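Local atomic coordinates of probable oxidoreductase (Mycobacterium abscessus, PDB entry 4EYE), a protein that probably works as an oxidoreductase of the medium-chain, quinone oxidoreductase-like dehydrogenase family. Residues I125-P130 with E296-L301; N143-Y148 with V281-F286; F149-R154 with T174-I179; G155-G160 with V228-D233. One frame throughout, in Å; residues are numbered along the deposited sequence.

Interaction 1 of 4, residues I125-P130 with E296-L301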
loop_
_atom_site.group_PDB
_atom_site.type_symbol
_atom_site.label_atom_id
_atom_site.label_comp_id
_atom_site.label_asym_id
_atom_site.label_seq_id
_atom_site.Cartn_x
_atom_site.Cartn_y
_atom_site.Cartn_z
ATOM N N ILE A 125 12.901 7.291 6.555
ATOM C CA ILE A 125 12.490 8.565 5.972
ATOM C C ILE A 125 12.866 8.531 4.498
ATOM O O ILE A 125 13.957 8.103 4.170
ATOM C CB ILE A 125 13.214 9.753 6.652
ATOM C CG1 ILE A 125 12.685 9.970 8.072
ATOM C CG2 ILE A 125 13.062 11.029 5.817
ATOM C CD1 ILE A 125 11.219 10.476 8.102
ATOM N N LEU A 126 11.955 8.982 3.627
ATOM C CA LEU A 126 12.218 9.119 2.202
ATOM C C LEU A 126 11.774 10.512 1.719
ATOM O O LEU A 126 10.773 11.067 2.214
ATOM C CB LEU A 126 11.535 8.019 1.403
ATOM C CG LEU A 126 11.974 6.527 1.681
ATOM C CD1 LEU A 126 10.910 5.559 1.209
ATOM C CD2 LEU A 126 13.305 6.076 1.108
ATOM N N PRO A 127 12.525 11.092 0.758
ATOM C CA PRO A 127 12.139 12.356 0.183
ATOM C C PRO A 127 10.874 12.263 -0.672
ATOM O O PRO A 127 10.762 11.419 -1.554
ATOM C CB PRO A 127 13.370 12.782 -0.666
ATOM C CG PRO A 127 14.084 11.497 -0.971
ATOM C CD PRO A 127 13.767 10.543 0.170
ATOM N N THR A 128 9.924 13.174 -0.406
ATOM C CA THR A 128 8.659 13.197 -1.116
ATOM C C THR A 128 8.847 13.685 -2.565
ATOM O O THR A 128 9.398 14.748 -2.770
ATOM C CB THR A 128 7.667 14.174 -0.428
ATOM O OG1 THR A 128 7.403 13.711 0.910
ATOM C CG2 THR A 128 6.363 14.288 -1.292
ATOM N N PRO A 129 8.354 12.926 -3.576
ATOM C CA PRO A 129 8.541 13.402 -4.964
ATOM C C PRO A 129 7.911 14.779 -5.156
ATOM O O PRO A 129 6.785 15.026 -4.675
ATOM C CB PRO A 129 7.832 12.346 -5.783
ATOM C CG PRO A 129 7.967 11.093 -4.963
ATOM C CD PRO A 129 7.865 11.533 -3.543
ATOM N N PRO A 130 8.645 15.695 -5.788
ATOM C CA PRO A 130 8.096 17.071 -5.849
ATOM C C PRO A 130 6.808 17.187 -6.642
ATOM O O PRO A 130 6.086 18.159 -6.437
ATOM C CB PRO A 130 9.210 17.888 -6.502
ATOM C CG PRO A 130 10.103 16.917 -7.177
ATOM C CD PRO A 130 9.981 15.604 -6.397
ATOM N N GLU A 296 16.534 1.880 -4.297
ATOM C CA GLU A 296 16.143 1.481 -5.651
ATOM C C GLU A 296 14.643 1.558 -5.874
ATOM O O GLU A 296 14.220 1.950 -6.930
ATOM C CB GLU A 296 16.602 0.047 -5.971
ATOM C CG GLU A 296 16.535 -0.229 -7.454
ATOM C CD GLU A 296 16.910 -1.661 -7.879
ATOM O OE1 GLU A 296 16.182 -2.186 -8.779
ATOM O OE2 GLU A 296 17.928 -2.181 -7.390
ATOM N N THR A 297 13.836 1.149 -4.902
ATOM C CA THR A 297 12.393 1.241 -5.062
ATOM C C THR A 297 11.952 2.727 -5.095
ATOM O O THR A 297 11.121 3.101 -5.896
ATOM C CB THR A 297 11.587 0.492 -3.986
ATOM O OG1 THR A 297 11.917 1.016 -2.697
ATOM C CG2 THR A 297 11.901 -1.003 -4.029
ATOM N N GLN A 298 12.549 3.558 -4.255
ATOM C CA GLN A 298 12.233 5.002 -4.252
ATOM C C GLN A 298 12.636 5.673 -5.591
ATOM O O GLN A 298 11.859 6.429 -6.152
ATOM C CB GLN A 298 12.953 5.718 -3.103
ATOM C CG GLN A 298 12.626 7.195 -2.984
ATOM C CD GLN A 298 11.210 7.481 -2.512
ATOM O OE1 GLN A 298 10.454 6.586 -2.167
ATOM N NE2 GLN A 298 10.859 8.771 -2.440
ATOM N N ALA A 299 13.819 5.346 -6.090
ATOM C CA ALA A 299 14.287 5.863 -7.377
ATOM C C ALA A 299 13.340 5.446 -8.529
ATOM O O ALA A 299 12.974 6.267 -9.361
ATOM C CB ALA A 299 15.748 5.476 -7.649
ATOM N N GLY A 300 12.930 4.174 -8.538
ATOM C CA GLY A 300 11.992 3.651 -9.530
ATOM C C GLY A 300 10.660 4.365 -9.478
ATOM O O GLY A 300 10.079 4.744 -10.525
ATOM N N LEU A 301 10.178 4.604 -8.271
ATOM C CA LEU A 301 8.879 5.283 -8.095
ATOM C C LEU A 301 8.960 6.772 -8.452
ATOM O O LEU A 301 8.025 7.310 -9.059
ATOM C CB LEU A 301 8.315 5.078 -6.690
ATOM C CG LEU A 301 7.862 3.655 -6.384
ATOM C CD1 LEU A 301 7.567 3.573 -4.870
ATOM C CD2 LEU A 301 6.667 3.161 -7.248
#
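Gln298 reaches out of its helix toward the backbone and side chains of Leu126, Pro127 and Pro129, and its flat amide carries most of the contact. CG stands anti to the backbone N (chi1 -177°) and the chain then bends at chi2 (70°), which sets the amide beside the strand. The side chains of Leu126 and Gln298 start from facing segments and overlap flank to flank, running opposite ways. The CD1 methyl of Leu126 comes to 3.6 Å from Gln298 OE1, and Leu126 CB lies 4.0 Å from Gln298 CD, so a branched apolar chain is laid along a polar group. Gln298 NE2 is 2.8 Å from Pro127 O, but the angle is too poor for this to count as a hydrogen bond. The ring of Pro129 adds a looser van der Waals contact, its CD 4.2 Å from Gln298 NE2. Glutamine suits this buried place because it is long enough to bridge from the helix while bringing a neutral amide rather than a charge. Its OE1 has a weak hydrogen bond to NE2 of His145, whose ND1 is hydrogen-bonded to Thr297 OG1. The prolines suit the extended backbone, which continues past the end of the strand.

The contact joins two parts of the medium-chain dehydrogenase-like fold, packing helix 293-306 against a strand of the mixed sheet. Strand 125-127 pairs antiparallel with strand 104-108, where Leu126 forms backbone hydrogen bonds with Met106. Leu126 touches Leu294, Pro127 Glu302 and Pro129 Val305, all on helix 293-306, while Pro129 also meets Leu140 of helix 134-140.

Interaction 2 of 4, residues N143-Y148 with V281-F286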
loop_
_atom_site.group_PDB
_atom_site.type_symbol
_atom_site.label_atom_id
_atom_site.label_comp_id
_atom_site.label_asym_id
_atom_site.label_seq_id
_atom_site.Cartn_x
_atom_site.Cartn_y
_atom_site.Cartn_z
ATOM N N ASN A 143 1.888 0.682 -0.277
ATOM C CA ASN A 143 1.389 -0.002 -1.451
ATOM C C ASN A 143 2.300 0.006 -2.704
ATOM O O ASN A 143 2.427 -1.020 -3.391
ATOM C CB ASN A 143 -0.036 0.450 -1.836
ATOM C CG ASN A 143 -1.068 0.214 -0.711
ATOM O OD1 ASN A 143 -0.824 -0.571 0.188
ATOM N ND2 ASN A 143 -2.222 0.927 -0.767
ATOM N N TYR A 144 2.933 1.138 -2.983
ATOM C CA TYR A 144 3.724 1.295 -4.211
ATOM C C TYR A 144 5.099 0.685 -4.081
ATOM O O TYR A 144 5.598 0.088 -5.065
ATOM C CB TYR A 144 3.722 2.774 -4.709
ATOM C CG TYR A 144 2.348 3.180 -5.274
ATOM C CD1 TYR A 144 1.228 3.334 -4.440
ATOM C CD2 TYR A 144 2.153 3.346 -6.638
ATOM C CE1 TYR A 144 -0.003 3.684 -4.931
ATOM C CE2 TYR A 144 0.906 3.671 -7.148
ATOM C CZ TYR A 144 -0.171 3.870 -6.301
ATOM O OH TYR A 144 -1.424 4.184 -6.841
ATOM N N HIS A 145 5.734 0.815 -2.909
ATOM C CA HIS A 145 7.020 0.170 -2.705
ATOM C C HIS A 145 6.875 -1.317 -2.710
ATOM O O HIS A 145 7.720 -2.000 -3.251
ATOM C CB HIS A 145 7.695 0.606 -1.379
ATOM C CG HIS A 145 8.340 1.928 -1.460
ATOM N ND1 HIS A 145 9.650 2.076 -1.713
ATOM C CD2 HIS A 145 7.808 3.218 -1.362
ATOM C CE1 HIS A 145 9.925 3.373 -1.782
ATOM N NE2 HIS A 145 8.805 4.061 -1.567
ATOM N N THR A 146 5.788 -1.833 -2.125
ATOM C CA THR A 146 5.505 -3.257 -2.162
ATOM C C THR A 146 5.387 -3.784 -3.602
ATOM O O THR A 146 5.991 -4.795 -3.948
ATOM C CB THR A 146 4.215 -3.598 -1.395
ATOM O OG1 THR A 146 4.366 -3.211 -0.039
ATOM C CG2 THR A 146 3.911 -5.087 -1.454
ATOM N N MET A 147 4.617 -3.076 -4.415
ATOM C CA MET A 147 4.363 -3.491 -5.781
ATOM C C MET A 147 5.550 -3.242 -6.714
ATOM O O MET A 147 5.788 -4.069 -7.582
ATOM C CB MET A 147 3.031 -2.940 -6.326
ATOM C CG MET A 147 1.762 -3.602 -5.725
ATOM S SD MET A 147 1.793 -5.437 -5.767
ATOM C CE MET A 147 2.188 -5.746 -7.490
ATOM N N TYR A 148 6.361 -2.205 -6.469
ATOM C CA TYR A 148 7.614 -2.024 -7.228
ATOM C C TYR A 148 8.531 -3.230 -6.980
ATOM O O TYR A 148 9.020 -3.855 -7.922
ATOM C CB TYR A 148 8.360 -0.738 -6.881
ATOM C CG TYR A 148 9.422 -0.418 -7.905
ATOM C CD1 TYR A 148 9.136 0.418 -8.982
ATOM C CD2 TYR A 148 10.674 -0.976 -7.827
ATOM C CE1 TYR A 148 10.073 0.691 -9.958
ATOM C CE2 TYR A 148 11.630 -0.722 -8.805
ATOM C CZ TYR A 148 11.309 0.145 -9.859
ATOM O OH TYR A 148 12.239 0.406 -10.813
ATOM N N VAL A 281 5.850 -12.940 -1.878
ATOM C CA VAL A 281 6.198 -11.540 -1.815
ATOM C C VAL A 281 5.993 -11.106 -0.360
ATOM O O VAL A 281 4.869 -11.053 0.119
ATOM C CB VAL A 281 5.306 -10.680 -2.740
ATOM C CG1 VAL A 281 5.696 -9.197 -2.635
ATOM C CG2 VAL A 281 5.362 -11.164 -4.205
ATOM N N ALA A 282 7.079 -10.789 0.333
ATOM C CA ALA A 282 7.031 -10.356 1.735
ATOM C C ALA A 282 8.004 -9.192 1.839
ATOM O O ALA A 282 9.166 -9.384 2.109
ATOM C CB ALA A 282 7.442 -11.509 2.700
ATOM N N TRP A 283 7.493 -7.983 1.588
ATOM C CA TRP A 283 8.326 -6.788 1.406
ATOM C C TRP A 283 8.996 -6.385 2.694
ATOM O O TRP A 283 10.229 -6.151 2.732
ATOM C CB TRP A 283 7.437 -5.687 0.870
ATOM C CG TRP A 283 8.011 -4.314 0.775
ATOM C CD1 TRP A 283 7.403 -3.126 1.158
ATOM C CD2 TRP A 283 9.316 -3.928 0.234
ATOM N NE1 TRP A 283 8.221 -2.077 0.909
ATOM C CE2 TRP A 283 9.396 -2.492 0.374
ATOM C CE3 TRP A 283 10.417 -4.622 -0.260
ATOM C CZ2 TRP A 283 10.506 -1.775 -0.040
ATOM C CZ3 TRP A 283 11.544 -3.898 -0.655
ATOM C CH2 TRP A 283 11.577 -2.514 -0.580
ATOM N N GLY A 284 8.180 -6.281 3.754
ATOM C CA GLY A 284 8.678 -5.939 5.118
ATOM C C GLY A 284 9.844 -6.827 5.506
ATOM O O GLY A 284 10.917 -6.360 5.879
ATOM N N GLU A 285 9.658 -8.135 5.343
ATOM C CA GLU A 285 10.684 -9.084 5.704
ATOM C C GLU A 285 11.912 -8.897 4.822
ATOM O O GLU A 285 13.043 -8.961 5.289
ATOM C CB GLU A 285 10.126 -10.510 5.596
ATOM C CG GLU A 285 11.125 -11.593 5.947
ATOM C CD GLU A 285 11.679 -11.393 7.345
ATOM O OE1 GLU A 285 10.868 -11.056 8.248
ATOM O OE2 GLU A 285 12.903 -11.553 7.536
ATOM N N PHE A 286 11.701 -8.666 3.540
ATOM C CA PHE A 286 12.838 -8.447 2.632
ATOM C C PHE A 286 13.643 -7.215 3.008
ATOM O O PHE A 286 14.868 -7.223 3.013
ATOM C CB PHE A 286 12.336 -8.320 1.177
ATOM C CG PHE A 286 13.441 -8.181 0.172
ATOM C CD1 PHE A 286 14.131 -9.298 -0.277
ATOM C CD2 PHE A 286 13.813 -6.933 -0.301
ATOM C CE1 PHE A 286 15.152 -9.166 -1.210
ATOM C CE2 PHE A 286 14.871 -6.787 -1.209
ATOM C CZ PHE A 286 15.533 -7.899 -1.666
#
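Trp283 lays one face of its indole on the backbone of segment 143-148 of helix 143-154, at His145 and Thr146. Val281 comes first in its segment and points its side chain's first bond toward the helix; it falls short of residues 143-148 but packs further along the same helix, on Phe149 and Ala150. Ala282 follows at the N-cap position, and its O accepts a hydrogen bond from Phe286 N at 3.0 Å as the helix starts. Trp283 then opens that helix. With CG anti to the backbone N (chi1 172°), its ring swings across to the neighbouring helix. Thr146 CA sits over the five-membered ring, 4.1 Å from its centroid and 24° off the normal, a CH-pi contact. Thr146 OG1 is 3.3 Å from Trp283 CD1, and His145 CB is 3.6 Å from Trp283 NE1. A broad aromatic plane suits this place, since it can cover several backbone and CB atoms of one helical turn at once. The indole NE1 makes a weak hydrogen bond to a bound MPD molecule, probably from the crystallisation liquor. Thr146 OG1 stands beside its own backbone N (chi1 -60°), from where it is hydrogen-bonded to the O of Ala142 one turn back, which satisfies the hydroxyl within its helix. The imidazole of His145 turns toward helix 293-306.

Helix 283-289 follows, after two residues, strand 277-280, one of the two outermost strands of the parallel sheet. Trp283 also meets Phe149, and it touches Tyr293 and Thr297 of helix 293-306, so the tryptophan sits where three helices converge.

Interaction 3 of 4, residues F149-R154 with T174-I179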
loop_
_atom_site.group_PDB
_atom_site.type_symbol
_atom_site.label_atom_id
_atom_site.label_comp_id
_atom_site.label_asym_id
_atom_site.label_seq_id
_atom_site.Cartn_x
_atom_site.Cartn_y
_atom_site.Cartn_z
ATOM N N PHE A 149 8.773 -3.517 -5.712
ATOM C CA PHE A 149 9.490 -4.715 -5.303
ATOM C C PHE A 149 8.924 -6.005 -5.901
ATOM O O PHE A 149 9.674 -6.796 -6.445
ATOM C CB PHE A 149 9.457 -4.794 -3.782
ATOM C CG PHE A 149 9.897 -6.114 -3.216
ATOM C CD1 PHE A 149 11.243 -6.511 -3.274
ATOM C CD2 PHE A 149 9.000 -6.911 -2.544
ATOM C CE1 PHE A 149 11.657 -7.697 -2.689
ATOM C CE2 PHE A 149 9.412 -8.120 -1.962
ATOM C CZ PHE A 149 10.736 -8.502 -2.028
ATOM N N ALA A 150 7.608 -6.205 -5.803
ATOM C CA ALA A 150 6.967 -7.404 -6.357
ATOM C C ALA A 150 7.260 -7.565 -7.832
ATOM O O ALA A 150 7.558 -8.673 -8.316
ATOM C CB ALA A 150 5.422 -7.366 -6.171
ATOM N N TYR A 151 7.097 -6.476 -8.562
ATOM C CA TYR A 151 7.332 -6.501 -10.010
ATOM C C TYR A 151 8.803 -6.552 -10.420
ATOM O O TYR A 151 9.232 -7.415 -11.235
ATOM C CB TYR A 151 6.693 -5.275 -10.639
ATOM C CG TYR A 151 5.191 -5.323 -10.761
ATOM C CD1 TYR A 151 4.517 -6.499 -10.994
ATOM C CD2 TYR A 151 4.443 -4.145 -10.693
ATOM C CE1 TYR A 151 3.133 -6.513 -11.165
ATOM C CE2 TYR A 151 3.079 -4.159 -10.822
ATOM C CZ TYR A 151 2.414 -5.311 -11.067
ATOM O OH TYR A 151 1.028 -5.253 -11.257
ATOM N N ALA A 152 9.607 -5.687 -9.836
ATOM C CA ALA A 152 10.987 -5.538 -10.284
ATOM C C ALA A 152 11.867 -6.647 -9.756
ATOM O O ALA A 152 12.689 -7.167 -10.500
ATOM C CB ALA A 152 11.522 -4.200 -9.860
ATOM N N ARG A 153 11.725 -7.016 -8.487
ATOM C CA ARG A 153 12.632 -7.955 -7.875
ATOM C C ARG A 153 12.106 -9.384 -7.876
ATOM O O ARG A 153 12.817 -10.314 -8.239
ATOM C CB ARG A 153 12.962 -7.526 -6.449
ATOM C CG ARG A 153 13.917 -8.456 -5.715
ATOM C CD ARG A 153 15.374 -8.230 -6.103
ATOM N NE ARG A 153 16.255 -8.918 -5.153
ATOM C CZ ARG A 153 17.442 -8.487 -4.771
ATOM N NH1 ARG A 153 17.928 -7.319 -5.206
ATOM N NH2 ARG A 153 18.144 -9.194 -3.919
ATOM N N ARG A 154 10.853 -9.569 -7.489
ATOM C CA ARG A 154 10.340 -10.916 -7.287
ATOM C C ARG A 154 9.843 -11.554 -8.562
ATOM O O ARG A 154 10.236 -12.681 -8.899
ATOM C CB ARG A 154 9.230 -10.916 -6.250
ATOM C CG ARG A 154 9.693 -10.539 -4.859
ATOM C CD ARG A 154 10.704 -11.509 -4.247
ATOM N NE ARG A 154 10.113 -12.799 -4.026
ATOM C CZ ARG A 154 10.564 -13.959 -4.510
ATOM N NH1 ARG A 154 11.693 -14.036 -5.180
ATOM N NH2 ARG A 154 9.860 -15.068 -4.268
ATOM N N THR A 174 -4.609 -1.081 -6.900
ATOM C CA THR A 174 -4.427 0.169 -7.605
ATOM C C THR A 174 -2.960 0.467 -7.932
ATOM O O THR A 174 -2.631 0.794 -9.091
ATOM C CB THR A 174 -5.009 1.338 -6.764
ATOM O OG1 THR A 174 -6.407 1.075 -6.577
ATOM C CG2 THR A 174 -4.828 2.672 -7.466
ATOM N N ALA A 175 -2.090 0.298 -6.925
ATOM C CA ALA A 175 -0.664 0.384 -7.150
ATOM C C ALA A 175 -0.202 -0.657 -8.183
ATOM O O ALA A 175 0.640 -0.389 -9.038
ATOM C CB ALA A 175 0.113 0.235 -5.826
ATOM N N ALA A 176 -0.787 -1.832 -8.111
ATOM C CA ALA A 176 -0.394 -2.955 -9.017
ATOM C C ALA A 176 -0.742 -2.608 -10.472
ATOM O O ALA A 176 0.071 -2.843 -11.375
ATOM C CB ALA A 176 -1.098 -4.240 -8.572
ATOM N N ILE A 177 -1.876 -1.925 -10.668
ATOM C CA ILE A 177 -2.261 -1.445 -11.984
ATOM C C ILE A 177 -1.310 -0.345 -12.486
ATOM O O ILE A 177 -0.803 -0.425 -13.615
ATOM C CB ILE A 177 -3.703 -0.860 -12.017
ATOM C CG1 ILE A 177 -4.727 -1.957 -11.693
ATOM C CG2 ILE A 177 -4.057 -0.306 -13.422
ATOM C CD1 ILE A 177 -6.122 -1.417 -11.471
ATOM N N GLN A 178 -1.124 0.705 -11.687
ATOM C CA GLN A 178 -0.442 1.885 -12.193
ATOM C C GLN A 178 1.029 1.566 -12.424
ATOM O O GLN A 178 1.606 1.991 -13.429
ATOM C CB GLN A 178 -0.555 3.056 -11.213
ATOM C CG GLN A 178 -1.948 3.630 -11.063
ATOM C CD GLN A 178 -1.892 4.967 -10.375
ATOM O OE1 GLN A 178 -1.361 5.080 -9.243
ATOM N NE2 GLN A 178 -2.363 5.989 -11.039
ATOM N N ILE A 179 1.631 0.793 -11.539
ATOM C CA ILE A 179 3.011 0.421 -11.730
ATOM C C ILE A 179 3.222 -0.510 -12.954
ATOM O O ILE A 179 4.199 -0.360 -13.681
ATOM C CB ILE A 179 3.647 -0.181 -10.482
ATOM C CG1 ILE A 179 3.665 0.875 -9.356
ATOM C CG2 ILE A 179 5.074 -0.694 -10.816
ATOM C CD1 ILE A 179 4.077 0.398 -7.985
#
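Tyr151 meets Ala176 and Ile179 because its first torsion places CG anti to the carbonyl carbon and beside the backbone N (chi1 -75°), which carries the ring across to segment 174-179 of helix 171-182. On the other helix, Ile179 holds its CG2 methyl anti to its own backbone N, out toward the tyrosine. The ring is approached at its edge, near its plane: Tyr151 CD2 lies 3.5 Å from Ile179 CG2, and its hydroxyl end points at the backbone of Ala176. There Tyr151 OH donates a hydrogen bond to Ala176 O, 2.6 Å long; the C=O...donor angle is 113°, and the hydroxyl lies above the carbonyl plane. Ala176 CB is 3.6 Å from Tyr151 OH. The small side chain of Ala176 suits a place where the phenol must come up to the backbone. Tyrosine suits because it is both apolar at its flank and a donor at its end, so the buried hydroxyl is satisfied by a main-chain oxygen. The axes of segments 149-154 and 174-179 are 10.9 Å apart at closest approach and make an angle of 56°, and the ring spans this gap.

Tyr151 also touches Met230 and Val232 of strand 228-233, and Ala176 touches Val232 and Met147. The two helices therefore pack at an angle on the parallel sheet of the Rossmann-type fold, with helix 197-203 beside Thr174, Ile177 and Gln178.

Interaction 4 of 4, residues G155-G160 with V228-D233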
loop_
_atom_site.group_PDB
_atom_site.type_symbol
_atom_site.label_atom_id
_atom_site.label_comp_id
_atom_site.label_asym_id
_atom_site.label_seq_id
_atom_site.Cartn_x
_atom_site.Cartn_y
_atom_site.Cartn_z
ATOM N N GLY A 155 8.972 -10.840 -9.273
ATOM C CA GLY A 155 8.315 -11.402 -10.450
ATOM C C GLY A 155 8.997 -11.096 -11.781
ATOM O O GLY A 155 8.653 -11.710 -12.802
ATOM N N GLN A 156 9.988 -10.202 -11.758
ATOM C CA GLN A 156 10.676 -9.756 -12.950
ATOM C C GLN A 156 9.728 -9.450 -14.142
ATOM O O GLN A 156 9.894 -10.000 -15.248
ATOM C CB GLN A 156 11.770 -10.748 -13.348
ATOM C CG GLN A 156 12.869 -10.877 -12.291
ATOM C CD GLN A 156 13.940 -11.886 -12.668
ATOM O OE1 GLN A 156 14.833 -11.591 -13.464
ATOM N NE2 GLN A 156 13.871 -13.089 -12.078
ATOM N N LEU A 157 8.780 -8.544 -13.911
ATOM C CA LEU A 157 7.847 -8.110 -14.946
ATOM C C LEU A 157 8.597 -7.511 -16.120
ATOM O O LEU A 157 9.585 -6.836 -15.932
ATOM C CB LEU A 157 6.886 -7.069 -14.386
ATOM C CG LEU A 157 5.836 -6.539 -15.374
ATOM C CD1 LEU A 157 4.974 -7.623 -16.018
ATOM C CD2 LEU A 157 4.966 -5.470 -14.700
ATOM N N ARG A 158 8.132 -7.765 -17.339
ATOM C CA ARG A 158 8.774 -7.185 -18.503
ATOM C C ARG A 158 7.771 -6.380 -19.287
ATOM O O ARG A 158 6.581 -6.697 -19.289
ATOM C CB ARG A 158 9.380 -8.290 -19.366
ATOM C CG ARG A 158 10.553 -9.002 -18.706
ATOM C CD ARG A 158 11.725 -8.043 -18.568
ATOM N NE ARG A 158 12.876 -8.590 -17.847
ATOM C CZ ARG A 158 13.116 -8.437 -16.536
ATOM N NH1 ARG A 158 12.252 -7.800 -15.730
ATOM N NH2 ARG A 158 14.207 -8.960 -16.011
ATOM N N ALA A 159 8.255 -5.344 -19.965
ATOM C CA ALA A 159 7.422 -4.588 -20.911
ATOM C C ALA A 159 6.737 -5.566 -21.888
ATOM O O ALA A 159 7.349 -6.519 -22.345
ATOM C CB ALA A 159 8.280 -3.562 -21.658
ATOM N N GLY A 160 5.458 -5.360 -22.156
ATOM C CA GLY A 160 4.747 -6.167 -23.136
ATOM C C GLY A 160 4.130 -7.430 -22.561
ATOM O O GLY A 160 3.383 -8.114 -23.252
ATOM N N VAL A 228 -2.405 -15.344 -18.883
ATOM C CA VAL A 228 -1.613 -14.174 -18.507
ATOM C C VAL A 228 -0.228 -14.588 -18.089
ATOM O O VAL A 228 -0.020 -15.706 -17.639
ATOM C CB VAL A 228 -2.278 -13.355 -17.396
ATOM C CG1 VAL A 228 -3.634 -12.882 -17.897
ATOM C CG2 VAL A 228 -2.402 -14.181 -16.118
ATOM N N ASP A 229 0.709 -13.661 -18.184
ATOM C CA ASP A 229 2.088 -13.939 -17.789
ATOM C C ASP A 229 2.300 -13.875 -16.305
ATOM O O ASP A 229 3.162 -14.569 -15.771
ATOM C CB ASP A 229 2.994 -12.950 -18.458
ATOM C CG ASP A 229 2.894 -13.040 -19.957
ATOM O OD1 ASP A 229 3.204 -14.129 -20.479
ATOM O OD2 ASP A 229 2.541 -12.037 -20.584
ATOM N N MET A 230 1.500 -13.040 -15.656
ATOM C CA MET A 230 1.610 -12.784 -14.241
ATOM C C MET A 230 0.268 -12.480 -13.634
ATOM O O MET A 230 -0.569 -11.809 -14.232
ATOM C CB MET A 230 2.554 -11.588 -13.998
ATOM C CG MET A 230 2.792 -11.272 -12.516
ATOM S SD MET A 230 3.954 -9.889 -12.345
ATOM C CE MET A 230 5.429 -10.629 -13.057
ATOM N N VAL A 231 0.075 -12.959 -12.416
ATOM C CA VAL A 231 -1.106 -12.654 -11.658
ATOM C C VAL A 231 -0.645 -11.974 -10.377
ATOM O O VAL A 231 0.298 -12.444 -9.727
ATOM C CB VAL A 231 -1.934 -13.932 -11.338
ATOM C CG1 VAL A 231 -2.976 -13.632 -10.274
ATOM C CG2 VAL A 231 -2.554 -14.538 -12.592
ATOM N N VAL A 232 -1.305 -10.879 -10.001
ATOM C CA VAL A 232 -1.134 -10.261 -8.684
ATOM C C VAL A 232 -2.350 -10.559 -7.838
ATOM O O VAL A 232 -3.493 -10.216 -8.193
ATOM C CB VAL A 232 -0.885 -8.745 -8.785
ATOM C CG1 VAL A 232 -0.856 -8.096 -7.377
ATOM C CG2 VAL A 232 0.432 -8.488 -9.535
ATOM N N ASP A 233 -2.116 -11.229 -6.726
ATOM C CA ASP A 233 -3.204 -11.676 -5.861
ATOM C C ASP A 233 -3.054 -11.165 -4.436
ATOM O O ASP A 233 -2.278 -11.735 -3.668
ATOM C CB ASP A 233 -3.254 -13.206 -5.842
ATOM C CG ASP A 233 -4.398 -13.727 -4.987
ATOM O OD1 ASP A 233 -5.300 -12.927 -4.618
ATOM O OD2 ASP A 233 -4.380 -14.935 -4.671
#
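Met230 puts its methyl against the backbone of Gly155 and Leu157. The side chain runs out fully extended through chi1 and chi2, then bends at chi3 (-64°), so that CE turns onto the loop. CE lies 3.4 Å from Gly155 O. Leu157 meets the same methyl through its CA and CB, which are 4.0 Å and 4.1 Å from Met230 CE, while its CG stands anti to its backbone N. Gly155 has no CB, which lets the methyl come up close to its main chain, and the slim, unbranched methionine can thread into this place. Arg158 folds back along the loop: its NH1 donates to Leu157 O, 2.8 Å away with an N-H...O angle of 152°, the oxygen lying near the guanidinium plane.

Strand 228-233 lies between strands 162-165 and 251-255 in the parallel sheet. Leu157 touches Val163 and Tyr151, while Met230 touches Tyr151, Arg252 and Leu254. Arg252 makes hydrogen bonds to both Gly155 O and Asp229 O. The loop thus leads from helix 143-154 past the end of the sheet, just before strand 162-165 begins.

How the interactions relate
Helix 143-154 supplies one segment to both interaction 2 and interaction 3, and the loop of interaction 4 follows directly from it. Interactions 1, 3 and 4 are buried, whereas interaction 2 is only partly so. Their chemistry differs with place: an amide against a strand and prolines in 1, an aromatic face on a helix backbone in 2, a phenol bonded to a main-chain oxygen in 3, and a thioether methyl on a loop in 4. Interactions 2 and 3 meet at the hydrogen bond of Tyr144 with Gln178. Interactions 3 and 4 meet where Tyr151 of interaction 3 packs on Met230 of interaction 4.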